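Local structure of uncharacterized protein (Bacteroides ovatus CL02T12C04, 6PTM) at residues Ala74-Glu79 / Tyr184-Gly189; Thr68-Thr73 / Val540-Ile545; Met255-His260 / Ser309-Glu314; Glu315-Leu320 / Ser343-Arg348. The protein probably acts as an exo-carrageenase of glycoside hydrolase family GH42, releasing sugar units from the ends of carrageenan chains. All coordinates share one frame; numbering follows the deposited sequence.

Interaction 1: residues Ala74-Glu79 / Tyr184-Gly189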
loop_
_atom_site.group_PDB
_atom_site.type_symbol
_atom_site.label_atom_id
_atom_site.label_comp_id
_atom_site.label_asym_id
_atom_site.label_seq_id
_atom_site.Cartn_x
_atom_site.Cartn_y
_atom_site.Cartn_z
ATOM N N ALA A 74 -13.530 9.715 19.781
ATOM C CA ALA A 74 -14.945 9.567 19.360
ATOM C C ALA A 74 -15.728 10.863 19.653
ATOM O O ALA A 74 -16.534 11.292 18.790
ATOM C CB ALA A 74 -15.574 8.373 20.061
ATOM N N LEU A 75 -15.571 11.413 20.858
ATOM C CA LEU A 75 -16.258 12.669 21.277
ATOM C C LEU A 75 -15.873 13.778 20.292
ATOM O O LEU A 75 -16.759 14.502 19.831
ATOM C CB LEU A 75 -15.838 13.053 22.697
ATOM C CG LEU A 75 -16.520 14.309 23.240
ATOM C CD1 LEU A 75 -18.008 14.063 23.413
ATOM C CD2 LEU A 75 -15.939 14.739 24.564
ATOM N N ARG A 76 -14.587 13.946 20.007
ATOM C CA ARG A 76 -14.124 15.006 19.082
ATOM C C ARG A 76 -14.713 14.765 17.693
ATOM O O ARG A 76 -15.144 15.739 17.033
ATOM C CB ARG A 76 -12.600 15.100 19.035
ATOM C CG ARG A 76 -12.097 16.170 18.079
ATOM C CD ARG A 76 -12.649 17.557 18.370
ATOM N NE ARG A 76 -12.327 17.981 19.731
ATOM C CZ ARG A 76 -11.126 18.393 20.137
ATOM N NH1 ARG A 76 -10.087 18.449 19.317
ATOM N NH2 ARG A 76 -10.964 18.751 21.398
ATOM N N THR A 77 -14.724 13.518 17.239
ATOM C CA THR A 77 -15.323 13.207 15.933
ATOM C C THR A 77 -16.777 13.684 15.926
ATOM O O THR A 77 -17.255 14.249 14.914
ATOM C CB THR A 77 -15.241 11.719 15.608
ATOM O OG1 THR A 77 -13.885 11.268 15.674
ATOM C CG2 THR A 77 -15.808 11.468 14.232
ATOM N N ALA A 78 -17.489 13.398 17.001
ATOM C CA ALA A 78 -18.920 13.706 17.126
ATOM C C ALA A 78 -19.078 15.226 17.090
ATOM O O ALA A 78 -19.892 15.720 16.268
ATOM C CB ALA A 78 -19.457 13.077 18.384
ATOM N N GLU A 79 -18.270 15.952 17.873
ATOM C CA GLU A 79 -18.328 17.444 17.934
ATOM C C GLU A 79 -18.120 18.003 16.535
ATOM O O GLU A 79 -18.853 18.888 16.158
ATOM C CB GLU A 79 -17.274 18.009 18.877
ATOM C CG GLU A 79 -17.572 17.674 20.308
ATOM C CD GLU A 79 -16.399 17.963 21.213
ATOM O OE1 GLU A 79 -15.298 18.133 20.713
ATOM O OE2 GLU A 79 -16.601 17.940 22.405
ATOM N N TYR A 184 -8.546 19.625 14.821
ATOM C CA TYR A 184 -8.382 18.460 13.907
ATOM C C TYR A 184 -7.045 17.725 14.145
ATOM O O TYR A 184 -6.929 16.588 13.690
ATOM C CB TYR A 184 -8.518 18.910 12.448
ATOM C CG TYR A 184 -9.862 19.478 12.027
ATOM C CD1 TYR A 184 -10.972 19.476 12.859
ATOM C CD2 TYR A 184 -10.031 20.021 10.762
ATOM C CE1 TYR A 184 -12.190 20.024 12.460
ATOM C CE2 TYR A 184 -11.233 20.571 10.343
ATOM C CZ TYR A 184 -12.323 20.584 11.200
ATOM O OH TYR A 184 -13.516 21.105 10.792
ATOM N N ILE A 185 -6.057 18.326 14.823
ATOM C CA ILE A 185 -4.709 17.702 14.991
ATOM C C ILE A 185 -4.557 17.121 16.404
ATOM O O ILE A 185 -3.561 16.417 16.622
ATOM C CB ILE A 185 -3.561 18.676 14.627
ATOM C CG1 ILE A 185 -3.510 19.871 15.582
ATOM C CG2 ILE A 185 -3.650 19.095 13.167
ATOM C CD1 ILE A 185 -2.317 20.776 15.389
ATOM N N GLU A 186 -5.477 17.410 17.338
ATOM C CA GLU A 186 -5.439 16.832 18.708
ATOM C C GLU A 186 -5.643 15.316 18.637
ATOM O O GLU A 186 -4.845 14.597 19.256
ATOM C CB GLU A 186 -6.479 17.461 19.616
ATOM C CG GLU A 186 -5.968 18.753 20.180
ATOM C CD GLU A 186 -6.943 19.514 21.058
ATOM O OE1 GLU A 186 -8.124 19.117 21.131
ATOM O OE2 GLU A 186 -6.486 20.489 21.681
ATOM N N TYR A 187 -6.622 14.841 17.871
ATOM C CA TYR A 187 -6.936 13.387 17.844
ATOM C C TYR A 187 -6.807 12.759 16.454
ATOM O O TYR A 187 -6.728 11.518 16.412
ATOM C CB TYR A 187 -8.325 13.160 18.430
ATOM C CG TYR A 187 -8.433 13.664 19.846
ATOM C CD1 TYR A 187 -7.963 12.907 20.903
ATOM C CD2 TYR A 187 -8.974 14.905 20.136
ATOM C CE1 TYR A 187 -8.032 13.358 22.209
ATOM C CE2 TYR A 187 -9.094 15.350 21.438
ATOM C CZ TYR A 187 -8.613 14.581 22.480
ATOM O OH TYR A 187 -8.689 14.991 23.783
ATOM N N HIS A 188 -6.991 13.554 15.398
ATOM C CA HIS A 188 -7.157 13.015 14.020
ATOM C C HIS A 188 -5.882 13.049 13.176
ATOM O O HIS A 188 -5.998 13.088 11.953
ATOM C CB HIS A 188 -8.382 13.653 13.347
ATOM C CG HIS A 188 -9.678 13.306 13.999
ATOM N ND1 HIS A 188 -10.177 14.002 15.065
ATOM C CD2 HIS A 188 -10.577 12.338 13.735
ATOM C CE1 HIS A 188 -11.320 13.478 15.426
ATOM N NE2 HIS A 188 -11.584 12.464 14.634
ATOM N N GLY A 189 -4.731 13.064 13.831
ATOM C CA GLY A 189 -3.418 12.986 13.182
ATOM C C GLY A 189 -2.788 14.351 13.155
ATOM O O GLY A 189 -3.546 15.353 13.115
#
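Arg76 and Thr77, consecutive residues of helix 69-90, face Tyr187 and His188 in the loop leading on from the short helix that starts at residue 182, with Arg76 CA 7.5 Å from Tyr187 CA. Arg76 is the main contributor from the helix. Its CG stands anti to the backbone N (chi1 179°), and bends at the next two torsions carry the guanidinium round between Glu79 of its own helix and Glu186. Arg76 NH1 and NH2 both donate to the single oxygen Glu186 OE1, NH1 at 2.8 Å, while Arg76 NE bonds Glu79 OE1 at 3.1 Å. Both acceptors lie near the guanidinium plane and fix its rotation. The edge of the Tyr187 ring rises against one guanidinium face, the planes 78° apart, and Tyr187 CD2 also meets Arg76 CB at 3.8 Å; the tyrosine hydroxyl is bonded to Glu72. Beside this, His188 NE2 donates in its ring plane to Thr77 OG1 at 2.8 Å, and this hydroxyl also bonds the carbonyl of Thr73. Elsewhere on helix 69-90, Leu75 packs on helix 44-63 and Ala74 on helix 109-139, so the contact joins this N-terminal helical layer to the loop between strands 168-175 and 192-197.

Interaction 2: residues Thr68-Thr73 / Val540-Ile545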
loop_
_atom_site.group_PDB
_atom_site.type_symbol
_atom_site.label_atom_id
_atom_site.label_comp_id
_atom_site.label_asym_id
_atom_site.label_seq_id
_atom_site.Cartn_x
_atom_site.Cartn_y
_atom_site.Cartn_z
ATOM N N THR A 68 -8.570 7.644 28.561
ATOM C CA THR A 68 -9.823 7.865 27.793
ATOM C C THR A 68 -9.504 8.367 26.375
ATOM O O THR A 68 -10.390 8.980 25.755
ATOM C CB THR A 68 -10.757 8.875 28.473
ATOM O OG1 THR A 68 -10.009 10.046 28.789
ATOM C CG2 THR A 68 -11.388 8.337 29.724
ATOM N N LEU A 69 -8.303 8.137 25.853
ATOM C CA LEU A 69 -7.947 8.605 24.482
ATOM C C LEU A 69 -9.015 8.156 23.472
ATOM O O LEU A 69 -9.442 8.972 22.640
ATOM C CB LEU A 69 -6.555 8.106 24.087
ATOM C CG LEU A 69 -6.114 8.426 22.667
ATOM C CD1 LEU A 69 -6.045 9.945 22.433
ATOM C CD2 LEU A 69 -4.757 7.787 22.398
ATOM N N LYS A 70 -9.440 6.901 23.536
ATOM C CA LYS A 70 -10.355 6.331 22.517
ATOM C C LYS A 70 -11.668 7.138 22.523
ATOM O O LYS A 70 -12.057 7.608 21.474
ATOM C CB LYS A 70 -10.539 4.854 22.833
ATOM C CG LYS A 70 -11.413 4.091 21.869
ATOM C CD LYS A 70 -11.415 2.616 22.183
ATOM C CE LYS A 70 -12.401 1.880 21.307
ATOM N NZ LYS A 70 -12.272 0.421 21.472
ATOM N N GLU A 71 -12.276 7.321 23.698
ATOM C CA GLU A 71 -13.578 8.017 23.859
ATOM C C GLU A 71 -13.415 9.507 23.531
ATOM O O GLU A 71 -14.341 10.087 22.907
ATOM C CB GLU A 71 -14.151 7.753 25.243
ATOM C CG GLU A 71 -14.632 6.324 25.441
ATOM C CD GLU A 71 -13.521 5.354 25.809
ATOM O OE1 GLU A 71 -12.426 5.831 26.205
ATOM O OE2 GLU A 71 -13.753 4.126 25.695
ATOM N N GLU A 72 -12.304 10.127 23.911
ATOM C CA GLU A 72 -12.034 11.539 23.531
ATOM C C GLU A 72 -11.951 11.688 22.016
ATOM O O GLU A 72 -12.387 12.740 21.483
ATOM C CB GLU A 72 -10.731 12.046 24.133
ATOM C CG GLU A 72 -10.804 12.236 25.634
ATOM C CD GLU A 72 -9.425 12.517 26.198
ATOM O OE1 GLU A 72 -8.710 13.294 25.558
ATOM O OE2 GLU A 72 -9.036 11.893 27.174
ATOM N N THR A 73 -11.387 10.693 21.331
ATOM C CA THR A 73 -11.290 10.693 19.851
ATOM C C THR A 73 -12.704 10.629 19.280
ATOM O O THR A 73 -13.018 11.408 18.356
ATOM C CB THR A 73 -10.396 9.557 19.340
ATOM O OG1 THR A 73 -9.088 9.773 19.874
ATOM C CG2 THR A 73 -10.368 9.494 17.832
ATOM N N VAL A 540 -10.848 4.569 12.125
ATOM C CA VAL A 540 -9.419 4.545 11.708
ATOM C C VAL A 540 -8.550 4.854 12.931
ATOM O O VAL A 540 -7.617 4.092 13.198
ATOM C CB VAL A 540 -9.087 5.505 10.549
ATOM C CG1 VAL A 540 -7.600 5.458 10.265
ATOM C CG2 VAL A 540 -9.868 5.159 9.286
ATOM N N HIS A 541 -8.863 5.921 13.669
ATOM C CA HIS A 541 -8.053 6.339 14.844
ATOM C C HIS A 541 -8.181 5.337 15.993
ATOM O O HIS A 541 -7.169 5.095 16.674
ATOM C CB HIS A 541 -8.416 7.771 15.233
ATOM C CG HIS A 541 -8.107 8.694 14.124
ATOM N ND1 HIS A 541 -6.806 8.951 13.769
ATOM C CD2 HIS A 541 -8.893 9.352 13.258
ATOM C CE1 HIS A 541 -6.807 9.763 12.725
ATOM N NE2 HIS A 541 -8.078 10.010 12.377
ATOM N N ALA A 542 -9.366 4.765 16.201
ATOM C CA ALA A 542 -9.578 3.696 17.194
ATOM C C ALA A 542 -8.727 2.478 16.825
ATOM O O ALA A 542 -8.156 1.850 17.718
ATOM C CB ALA A 542 -11.045 3.345 17.297
ATOM N N THR A 543 -8.650 2.126 15.553
ATOM C CA THR A 543 -7.767 1.017 15.116
ATOM C C THR A 543 -6.293 1.342 15.448
ATOM O O THR A 543 -5.602 0.502 16.033
ATOM C CB THR A 543 -8.050 0.678 13.656
ATOM O OG1 THR A 543 -9.460 0.428 13.513
ATOM C CG2 THR A 543 -7.271 -0.532 13.223
ATOM N N MET A 544 -5.809 2.534 15.137
ATOM C CA MET A 544 -4.415 2.927 15.478
ATOM C C MET A 544 -4.202 2.765 16.992
ATOM O O MET A 544 -3.134 2.244 17.428
ATOM C CB MET A 544 -4.123 4.362 15.026
ATOM C CG MET A 544 -4.195 4.568 13.522
ATOM S SD MET A 544 -3.015 3.528 12.609
ATOM C CE MET A 544 -4.101 2.664 11.479
ATOM N N ILE A 545 -5.183 3.186 17.789
ATOM C CA ILE A 545 -5.065 3.086 19.268
ATOM C C ILE A 545 -4.861 1.628 19.662
ATOM O O ILE A 545 -4.005 1.363 20.538
ATOM C CB ILE A 545 -6.302 3.673 19.956
ATOM C CG1 ILE A 545 -6.268 5.199 19.894
ATOM C CG2 ILE A 545 -6.404 3.089 21.367
ATOM C CD1 ILE A 545 -7.550 5.877 20.332
#
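Lys70 and Ala542 mark the nearest approach of two almost antiparallel helices, their CA atoms 6.0 Å apart, with the axes of the 69-73 and 540-545 segments 9.8 Å apart at an angle of 171°. Ile545 fills much of the interface with the end of its longer branch: CD1 sits 3.6 Å from Lys70 CA and 3.7 Å from Leu69 CG, while Leu69 crosses the isoleucine at a slant, its CD2 meeting Ile545 CG1. The extended chain of Lys70 passes Ala542 loosely, Lys70 CE 4.5 Å from Ala542 CB, and takes its ammonium group on to a salt bridge with Glu134. Helix 534-549 follows the last of eight strands whose order along the chain is consistent with the (beta/alpha)8 barrel of GH42 enzymes, and the contact sets an N-terminal helix against the outside of that barrel. One turn along, Thr73 OG1 lies beside the backbone N (chi1 -62°), which leaves the methyl anti to that N and aims CG2 at His541 CB, 3.7 Å away. The hydroxyl is turned to its own helix: Thr73 OG1 donates to Leu69 O at 2.9 Å, and the backbone N of Thr73 reaches that oxygen from the opposite face of the carbonyl plane. The His541 ring leads on to strand 168-175, its NE2 hydrogen-bonded to Trp175, and also meets the ring of His188 from another loop.

Interaction 3: residues Met255-His260 / Ser309-Glu314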
loop_
_atom_site.group_PDB
_atom_site.type_symbol
_atom_site.label_atom_id
_atom_site.label_comp_id
_atom_site.label_asym_id
_atom_site.label_seq_id
_atom_site.Cartn_x
_atom_site.Cartn_y
_atom_site.Cartn_z
ATOM N N MET A 255 3.927 15.937 -16.528
ATOM C CA MET A 255 3.446 16.521 -17.803
ATOM C C MET A 255 4.624 17.234 -18.487
ATOM O O MET A 255 4.531 18.417 -18.871
ATOM C CB MET A 255 2.267 17.463 -17.548
ATOM C CG MET A 255 1.012 16.744 -17.128
ATOM S SD MET A 255 0.635 15.373 -18.239
ATOM C CE MET A 255 0.395 16.299 -19.763
ATOM N N TYR A 256 5.731 16.524 -18.607
ATOM C CA TYR A 256 6.959 16.982 -19.282
ATOM C C TYR A 256 7.840 15.745 -19.490
ATOM O O TYR A 256 7.546 14.682 -18.940
ATOM C CB TYR A 256 7.623 18.112 -18.493
ATOM C CG TYR A 256 8.154 17.771 -17.122
ATOM C CD1 TYR A 256 7.411 17.990 -15.968
ATOM C CD2 TYR A 256 9.408 17.206 -16.972
ATOM C CE1 TYR A 256 7.914 17.661 -14.708
ATOM C CE2 TYR A 256 9.899 16.831 -15.728
ATOM C CZ TYR A 256 9.173 17.096 -14.578
ATOM O OH TYR A 256 9.709 16.753 -13.345
ATOM N N ASP A 257 8.916 15.917 -20.241
ATOM C CA ASP A 257 9.798 14.816 -20.686
ATOM C C ASP A 257 10.877 14.582 -19.631
ATOM O O ASP A 257 11.762 15.429 -19.519
ATOM C CB ASP A 257 10.439 15.205 -22.016
ATOM C CG ASP A 257 11.375 14.131 -22.543
ATOM O OD1 ASP A 257 11.407 13.034 -21.954
ATOM O OD2 ASP A 257 12.017 14.389 -23.559
ATOM N N ILE A 258 10.834 13.449 -18.918
ATOM C CA ILE A 258 11.878 13.116 -17.899
ATOM C C ILE A 258 13.260 12.960 -18.552
ATOM O O ILE A 258 14.264 12.978 -17.826
ATOM C CB ILE A 258 11.500 11.875 -17.070
ATOM C CG1 ILE A 258 11.262 10.629 -17.934
ATOM C CG2 ILE A 258 10.318 12.185 -16.184
ATOM C CD1 ILE A 258 11.047 9.356 -17.139
ATOM N N ASN A 259 13.349 12.792 -19.877
ATOM C CA ASN A 259 14.668 12.629 -20.542
ATOM C C ASN A 259 15.129 13.947 -21.196
ATOM O O ASN A 259 16.137 13.901 -21.917
ATOM C CB ASN A 259 14.626 11.451 -21.518
ATOM C CG ASN A 259 14.408 10.152 -20.790
ATOM O OD1 ASN A 259 13.391 9.491 -20.974
ATOM N ND2 ASN A 259 15.371 9.773 -19.960
ATOM N N HIS A 260 14.436 15.074 -20.998
ATOM C CA HIS A 260 14.801 16.373 -21.634
ATOM C C HIS A 260 15.762 17.130 -20.720
ATOM O O HIS A 260 15.489 17.242 -19.522
ATOM C CB HIS A 260 13.563 17.202 -21.925
ATOM C CG HIS A 260 13.834 18.335 -22.856
ATOM N ND1 HIS A 260 14.651 19.386 -22.505
ATOM C CD2 HIS A 260 13.406 18.572 -24.114
ATOM C CE1 HIS A 260 14.734 20.221 -23.520
ATOM N NE2 HIS A 260 13.962 19.755 -24.526
ATOM N N SER A 309 9.421 10.551 -25.955
ATOM C CA SER A 309 10.007 11.719 -26.660
ATOM C C SER A 309 11.158 11.243 -27.548
ATOM O O SER A 309 11.553 10.066 -27.424
ATOM C CB SER A 309 10.473 12.737 -25.701
ATOM O OG SER A 309 11.742 12.370 -25.179
ATOM N N GLU A 310 11.739 12.162 -28.327
ATOM C CA GLU A 310 12.937 11.880 -29.166
ATOM C C GLU A 310 14.147 11.742 -28.241
ATOM O O GLU A 310 14.960 10.837 -28.459
ATOM C CB GLU A 310 13.043 12.936 -30.265
ATOM C CG GLU A 310 11.852 12.865 -31.226
ATOM C CD GLU A 310 11.727 11.525 -31.926
ATOM O OE1 GLU A 310 12.669 11.159 -32.640
ATOM O OE2 GLU A 310 10.758 10.795 -31.678
ATOM N N TYR A 311 14.237 12.581 -27.198
ATOM C CA TYR A 311 15.281 12.458 -26.147
ATOM C C TYR A 311 15.198 11.042 -25.556
ATOM O O TYR A 311 16.266 10.388 -25.402
ATOM C CB TYR A 311 15.193 13.581 -25.100
ATOM C CG TYR A 311 15.855 14.879 -25.509
ATOM C CD1 TYR A 311 17.236 15.028 -25.570
ATOM C CD2 TYR A 311 15.091 15.965 -25.882
ATOM C CE1 TYR A 311 17.829 16.219 -25.979
ATOM C CE2 TYR A 311 15.659 17.162 -26.297
ATOM C CZ TYR A 311 17.034 17.295 -26.342
ATOM O OH TYR A 311 17.538 18.501 -26.751
ATOM N N ALA A 312 13.987 10.535 -25.276
ATOM C CA ALA A 312 13.779 9.216 -24.635
ATOM C C ALA A 312 14.203 8.113 -25.606
ATOM O O ALA A 312 14.828 7.156 -25.159
ATOM C CB ALA A 312 12.330 9.037 -24.184
ATOM N N TYR A 313 13.852 8.215 -26.889
ATOM C CA TYR A 313 14.224 7.192 -27.892
ATOM C C TYR A 313 15.753 7.145 -28.035
ATOM O O TYR A 313 16.324 6.031 -28.198
ATOM C CB TYR A 313 13.512 7.422 -29.225
ATOM C CG TYR A 313 13.362 6.128 -29.972
ATOM C CD1 TYR A 313 12.296 5.282 -29.713
ATOM C CD2 TYR A 313 14.380 5.652 -30.797
ATOM C CE1 TYR A 313 12.191 4.049 -30.334
ATOM C CE2 TYR A 313 14.294 4.417 -31.421
ATOM C CZ TYR A 313 13.183 3.621 -31.212
ATOM O OH TYR A 313 13.113 2.383 -31.785
ATOM N N GLU A 314 16.422 8.307 -27.987
ATOM C CA GLU A 314 17.909 8.335 -27.970
ATOM C C GLU A 314 18.430 7.576 -26.732
ATOM O O GLU A 314 19.402 6.806 -26.860
ATOM C CB GLU A 314 18.402 9.784 -28.113
ATOM C CG GLU A 314 19.922 9.908 -28.153
ATOM C CD GLU A 314 20.635 9.139 -29.261
ATOM O OE1 GLU A 314 20.021 8.853 -30.340
ATOM O OE2 GLU A 314 21.789 8.785 -29.022
HETATM O O HOH W 1 9.680 10.746 -22.774
#
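Ser309 OG donates a short hydrogen bond to Asp257 OD2, 2.6 Å long, approaching from above the carboxylate plane. The same hydroxyl accepts from Ala312 N at 2.9 Å and so caps helix 310-324, tying the start of the helix directly to the aspartate. Next to it, Tyr311 turns a ring edge toward one face of His260 in an edge-to-face pair, centroids 4.6 Å apart and planes at 60°; the closest atoms are Tyr311 CE2 and His260 CD2, at 3.4 Å. Asn259 lies against the first turn of the helix, its OD1 3.4 Å from Ala312 CB. These groups are positioned by a type I turn from Asp257 to His260. Asp257 OD1 receives Asn259 N at 2.9 Å, closing an Asx turn, and a water lies between that oxygen and Ser309 N. Replacing Asp257 by an alanine would probably leave the Ser309 hydroxyl without its acceptor and the Asx turn without its closing bond. Farther out, Arg370 of helix 358-385 bonds Asn259 OD1, while His260 uses ND1 to cap helix 261-278 at Leu262 N and NE2 to bond Asp242. The loop thus joins the starts of two helices in the barrel region. With a carboxylate beside the N-terminal end of helix 310-324, the helix dipole is likely to favour the ionised form of Asp257.

Interaction 4: residues Glu315-Leu320 / Ser343-Arg348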
loop_
_atom_site.group_PDB
_atom_site.type_symbol
_atom_site.label_atom_id
_atom_site.label_comp_id
_atom_site.label_asym_id
_atom_site.label_seq_id
_atom_site.Cartn_x
_atom_site.Cartn_y
_atom_site.Cartn_z
ATOM N N GLU A 315 17.781 7.711 -25.567
ATOM C CA GLU A 315 18.184 6.920 -24.376
ATOM C C GLU A 315 17.923 5.433 -24.648
ATOM O O GLU A 315 18.794 4.582 -24.334
ATOM C CB GLU A 315 17.485 7.441 -23.115
ATOM C CG GLU A 315 17.966 8.822 -22.721
ATOM C CD GLU A 315 19.462 8.939 -22.525
ATOM O OE1 GLU A 315 19.999 8.196 -21.705
ATOM O OE2 GLU A 315 20.093 9.709 -23.270
ATOM N N PHE A 316 16.812 5.118 -25.299
ATOM C CA PHE A 316 16.499 3.725 -25.707
ATOM C C PHE A 316 17.653 3.106 -26.526
ATOM O O PHE A 316 18.014 1.944 -26.277
ATOM C CB PHE A 316 15.157 3.673 -26.449
ATOM C CG PHE A 316 14.626 2.296 -26.764
ATOM C CD1 PHE A 316 14.781 1.225 -25.899
ATOM C CD2 PHE A 316 13.908 2.088 -27.931
ATOM C CE1 PHE A 316 14.261 -0.029 -26.216
ATOM C CE2 PHE A 316 13.344 0.850 -28.223
ATOM C CZ PHE A 316 13.525 -0.208 -27.357
ATOM N N ARG A 317 18.186 3.818 -27.515
ATOM C CA ARG A 317 19.307 3.304 -28.370
ATOM C C ARG A 317 20.509 2.991 -27.464
ATOM O O ARG A 317 21.142 1.931 -27.643
ATOM C CB ARG A 317 19.683 4.327 -29.447
ATOM C CG ARG A 317 18.583 4.660 -30.453
ATOM C CD ARG A 317 19.067 5.726 -31.434
ATOM N NE ARG A 317 18.035 6.005 -32.403
ATOM C CZ ARG A 317 17.391 7.164 -32.495
ATOM N NH1 ARG A 317 17.716 8.167 -31.703
ATOM N NH2 ARG A 317 16.393 7.313 -33.344
ATOM N N LYS A 318 20.788 3.850 -26.474
ATOM C CA LYS A 318 21.863 3.612 -25.478
ATOM C C LYS A 318 21.564 2.365 -24.645
ATOM O O LYS A 318 22.462 1.519 -24.455
ATOM C CB LYS A 318 22.030 4.865 -24.629
ATOM C CG LYS A 318 22.695 6.008 -25.380
ATOM C CD LYS A 318 22.694 7.345 -24.621
ATOM C CE LYS A 318 23.244 8.485 -25.446
ATOM N NZ LYS A 318 23.262 9.728 -24.645
ATOM N N TRP A 319 20.348 2.227 -24.146
ATOM C CA TRP A 319 19.938 1.035 -23.353
ATOM C C TRP A 319 20.086 -0.224 -24.236
ATOM O O TRP A 319 20.602 -1.242 -23.747
ATOM C CB TRP A 319 18.491 1.231 -22.882
ATOM C CG TRP A 319 17.966 0.117 -22.038
ATOM C CD1 TRP A 319 17.870 0.122 -20.678
ATOM C CD2 TRP A 319 17.422 -1.130 -22.487
ATOM N NE1 TRP A 319 17.326 -1.044 -20.247
ATOM C CE2 TRP A 319 17.052 -1.841 -21.329
ATOM C CE3 TRP A 319 17.208 -1.723 -23.740
ATOM C CZ2 TRP A 319 16.513 -3.122 -21.392
ATOM C CZ3 TRP A 319 16.669 -2.987 -23.796
ATOM C CH2 TRP A 319 16.316 -3.669 -22.644
ATOM N N LEU A 320 19.678 -0.157 -25.505
ATOM C CA LEU A 320 19.735 -1.334 -26.430
ATOM C C LEU A 320 21.210 -1.740 -26.651
ATOM O O LEU A 320 21.542 -2.957 -26.693
ATOM C CB LEU A 320 19.036 -0.987 -27.744
ATOM C CG LEU A 320 17.515 -0.873 -27.654
ATOM C CD1 LEU A 320 16.947 -0.085 -28.831
ATOM C CD2 LEU A 320 16.895 -2.247 -27.507
ATOM N N SER A 343 21.095 4.064 -35.655
ATOM C CA SER A 343 20.097 3.917 -36.744
ATOM C C SER A 343 18.818 3.254 -36.230
ATOM O O SER A 343 17.855 3.299 -36.918
ATOM C CB SER A 343 20.648 3.164 -37.904
ATOM O OG SER A 343 21.847 3.808 -38.335
ATOM N N VAL A 344 18.789 2.696 -35.026
ATOM C CA VAL A 344 17.514 2.091 -34.562
ATOM C C VAL A 344 16.453 3.186 -34.615
ATOM O O VAL A 344 16.742 4.327 -34.153
ATOM C CB VAL A 344 17.663 1.472 -33.170
ATOM C CG1 VAL A 344 16.341 0.904 -32.663
ATOM C CG2 VAL A 344 18.753 0.415 -33.196
ATOM N N ASP A 345 15.290 2.890 -35.207
ATOM C CA ASP A 345 14.272 3.945 -35.468
ATOM C C ASP A 345 12.884 3.316 -35.551
ATOM O O ASP A 345 12.122 3.730 -36.415
ATOM C CB ASP A 345 14.631 4.779 -36.712
ATOM C CG ASP A 345 14.136 6.217 -36.637
ATOM O OD1 ASP A 345 13.878 6.709 -35.522
ATOM O OD2 ASP A 345 14.037 6.846 -37.684
ATOM N N GLY A 346 12.577 2.402 -34.631
ATOM C CA GLY A 346 11.234 1.831 -34.431
ATOM C C GLY A 346 10.237 2.837 -33.857
ATOM O O GLY A 346 10.525 4.002 -33.608
ATOM N N PRO A 347 8.981 2.387 -33.700
ATOM C CA PRO A 347 7.919 3.233 -33.197
ATOM C C PRO A 347 8.200 3.704 -31.761
ATOM O O PRO A 347 8.845 2.987 -30.975
ATOM C CB PRO A 347 6.639 2.375 -33.256
ATOM C CG PRO A 347 7.066 0.978 -33.719
ATOM C CD PRO A 347 8.526 1.048 -34.111
ATOM N N ARG A 348 7.771 4.923 -31.484
ATOM C CA ARG A 348 7.879 5.591 -30.155
ATOM C C ARG A 348 6.728 5.177 -29.217
ATOM O O ARG A 348 6.678 5.661 -28.100
ATOM C CB ARG A 348 7.859 7.107 -30.336
ATOM C CG ARG A 348 9.234 7.705 -30.615
ATOM C CD ARG A 348 9.978 7.051 -31.760
ATOM N NE ARG A 348 11.056 7.907 -32.236
ATOM C CZ ARG A 348 11.954 7.555 -33.145
ATOM N NH1 ARG A 348 11.955 6.341 -33.660
ATOM N NH2 ARG A 348 12.877 8.428 -33.518
#
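Arg317 reaches Val344 with a straight chain: CG is anti to the carbonyl carbon (chi1 -62°) and the remainder runs extended to NE, bringing one side of the guanidinium up to the loop. Arg348 instead bends at chi2 (52°), turning the edge of its guanidinium back toward Asp345. Arg317 then holds one carbonyl oxygen side-on, with NE at 2.7 Å and NH2 at 3.1 Å from Val344 O, both donors in the carbonyl plane and the oxygen close to the guanidinium plane. Arg317 NH2 also lies 3.4 Å from Asp345 OD1, a longer salt bridge without a hydrogen bond. That carboxylate oxygen is gripped end-on by Arg348, whose NH1 and NH2 are 2.7 and 2.8 Å from Asp345 OD1, and Arg348 NH1 binds Gly346 O as well. The two arginines therefore gather round one acidic oxygen, and Glu314 and Glu310 of the same helix pair with Arg317 and Arg348 in turn. In the fold, helices 310-324 and 327-334 and this loop form an excursion between barrel strands 288-292 and 391-394, before helix 358-385. A leucine in place of Arg317 would probably leave the Val344 carbonyl without both donors and Glu314 without its cationic partner. Apart from the polar network, Leu320 CD1 touches Val344 CG1 at 4.0 Å and sits over the centre of the Phe316 ring, a CH-pi contact 3.5 Å above its plane. Trp334 of helix 327-334 packs against Phe316, Leu320 and Val344.

In the fold
From the N terminus, helix 69-90 opens two contacts in succession. Interaction 2 starts first, at residues 68-73, and closes last, at 540-545, so its long loop encloses the other three. Interaction 1 begins six residues later and is complete by residue 189; it touches interaction 2 through Tyr187 with Glu72 and His188 with His541, and together they fasten the N-terminal helices to the barrel. Interactions 3 and 4 then follow in series, centres 12 Å apart, sharing helix 310-324 and touching where Tyr313 packs against Arg348 and Pro347. They bind peripheral barrel loops to that helix, with interaction 4 about 56 Å, centre to centre, from interaction 2.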